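PDB 2DWU: glutamate racemase from Bacillus anthracis, which belongs to the Asp/Glu/hydantoin racemase family and is built from two alpha/beta domains, each with a parallel beta sheet. Local coordinates for residues A83-L88 with I94-V99. Numbering follows the deposited sequence.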
loop_
_atom_site.group_PDB
_atom_site.type_symbol
_atom_site.label_atom_id
_atom_site.label_comp_id
_atom_site.label_asym_id
_atom_site.label_seq_id
_atom_site.Cartn_x
_atom_site.Cartn_y
_atom_site.Cartn_z
ATOM N N ALA B 83 -11.452 10.305 16.169
ATOM C CA ALA B 83 -12.545 11.163 16.554
ATOM C C ALA B 83 -13.227 11.961 15.452
ATOM O O ALA B 83 -14.432 12.220 15.519
ATOM C CB ALA B 83 -12.035 12.153 17.605
ATOM N N THR B 84 -12.505 12.291 14.390
ATOM C CA THR B 84 -13.116 13.160 13.386
ATOM C C THR B 84 -12.984 12.832 11.907
ATOM O O THR B 84 -13.512 13.568 11.070
ATOM C CB THR B 84 -12.605 14.604 13.581
ATOM O OG1 THR B 84 -13.161 15.462 12.577
ATOM C CG2 THR B 84 -11.104 14.642 13.461
ATOM N N LEU B 85 -12.302 11.749 11.561
ATOM C CA LEU B 85 -12.139 11.445 10.140
ATOM C C LEU B 85 -13.443 11.464 9.335
ATOM O O LEU B 85 -13.497 12.086 8.271
ATOM C CB LEU B 85 -11.425 10.104 9.928
ATOM C CG LEU B 85 -11.100 9.820 8.443
ATOM C CD1 LEU B 85 -10.132 10.827 7.861
ATOM C CD2 LEU B 85 -10.506 8.410 8.349
ATOM N N ALA B 86 -14.480 10.814 9.843
ATOM C CA ALA B 86 -15.754 10.780 9.123
ATOM C C ALA B 86 -16.316 12.181 8.939
ATOM O O ALA B 86 -16.808 12.526 7.857
ATOM C CB ALA B 86 -16.767 9.907 9.870
ATOM N N ALA B 87 -16.234 12.987 9.989
ATOM C CA ALA B 87 -16.757 14.351 9.930
ATOM C C ALA B 87 -16.015 15.187 8.893
ATOM O O ALA B 87 -16.623 15.979 8.156
ATOM C CB ALA B 87 -16.653 14.997 11.288
ATOM N N LEU B 88 -14.700 15.012 8.834
ATOM C CA LEU B 88 -13.880 15.750 7.883
ATOM C C LEU B 88 -14.134 15.330 6.439
ATOM O O LEU B 88 -14.226 16.176 5.552
ATOM C CB LEU B 88 -12.391 15.564 8.202
ATOM C CG LEU B 88 -11.862 16.265 9.452
ATOM C CD1 LEU B 88 -10.428 15.818 9.715
ATOM C CD2 LEU B 88 -11.935 17.764 9.271
ATOM N N ILE B 94 -11.959 18.005 -0.786
ATOM C CA ILE B 94 -10.658 17.450 -1.152
ATOM C C ILE B 94 -10.500 16.093 -0.455
ATOM O O ILE B 94 -11.238 15.789 0.497
ATOM C CB ILE B 94 -9.492 18.375 -0.701
ATOM C CG1 ILE B 94 -9.580 18.618 0.807
ATOM C CG2 ILE B 94 -9.522 19.687 -1.502
ATOM C CD1 ILE B 94 -8.365 19.308 1.408
ATOM N N PRO B 95 -9.570 15.255 -0.939
ATOM C CA PRO B 95 -9.351 13.941 -0.318
ATOM C C PRO B 95 -8.808 14.137 1.101
ATOM O O PRO B 95 -7.895 14.940 1.313
ATOM C CB PRO B 95 -8.283 13.302 -1.193
ATOM C CG PRO B 95 -8.478 13.948 -2.528
ATOM C CD PRO B 95 -8.797 15.383 -2.185
ATOM N N VAL B 96 -9.347 13.388 2.051
ATOM C CA VAL B 96 -8.888 13.446 3.429
ATOM C C VAL B 96 -8.408 12.030 3.752
ATOM O O VAL B 96 -9.184 11.065 3.678
ATOM C CB VAL B 96 -10.011 13.851 4.433
ATOM C CG1 VAL B 96 -9.409 13.897 5.844
ATOM C CG2 VAL B 96 -10.578 15.235 4.092
ATOM N N ILE B 97 -7.129 11.902 4.072
ATOM C CA ILE B 97 -6.529 10.595 4.362
ATOM C C ILE B 97 -6.159 10.547 5.843
ATOM O O ILE B 97 -5.396 11.396 6.329
ATOM C CB ILE B 97 -5.228 10.378 3.527
ATOM C CG1 ILE B 97 -5.544 10.145 2.032
ATOM C CG2 ILE B 97 -4.508 9.131 4.008
ATOM C CD1 ILE B 97 -6.076 11.349 1.271
ATOM N N GLY B 98 -6.698 9.565 6.555
ATOM C CA GLY B 98 -6.406 9.392 7.969
ATOM C C GLY B 98 -5.339 8.318 8.104
ATOM O O GLY B 98 -5.047 7.579 7.147
ATOM N N VAL B 99 -4.791 8.193 9.301
ATOM C CA VAL B 99 -3.714 7.224 9.529
ATOM C C VAL B 99 -4.182 5.841 9.970
ATOM O O VAL B 99 -3.378 4.903 10.007
ATOM C CB VAL B 99 -2.684 7.742 10.577
ATOM C CG1 VAL B 99 -1.797 8.801 9.940
ATOM C CG2 VAL B 99 -3.375 8.349 11.804
#
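Leu85 and Val96 meet where helix 78-91 lies against strand 96-98, the last two elements of a beta-alpha-beta unit that starts with strand 70-75. Helix and strand run nearly antiparallel, at 162°, with their axes 9.0 Å apart, as expected when a crossover helix packs on the parallel sheet whose outermost strand within the chain it leads into. The touching is done by methyl groups: Leu85 CD1 sits 3.7 Å from Val96 CG1, and the two side chains pass alongside each other, pointing opposite ways. Leu85 CD1 also touches the strand backbone, 3.9 Å from Gly98 N. Gly98 has no side chain, and a CB there would probably collide with the other methyl of the leucine, Leu85 CD2; Leu85 CA and Gly98 CA stand 6.5 Å apart.

Val96 also serves the next turn of the helix. Its CG1 is 4.2 Å from Leu88 CB, while CG2 rests 4.0 Å from Leu88 O, so its two branches divide between side chain and backbone. CG1 is anti to the backbone N (chi1 -179°), which puts this one methyl in contact with both leucines.

Further out, Leu88 also touches Phe59 and Val62 of helix 51-65 and Val75 of strand 70-75. On the other face of the sheet, Ile97 turns away from the leucines to pack on Thr215 and Ile222 of helix 211-226. Backbone hydrogen bonds of Ile97 with Leu73 and Val75 tie the strand to its parallel neighbour, and Gln89 NE2 bonds to Val96 O. Within the helix, Leu88 N donates to Thr84 O at 2.9 Å.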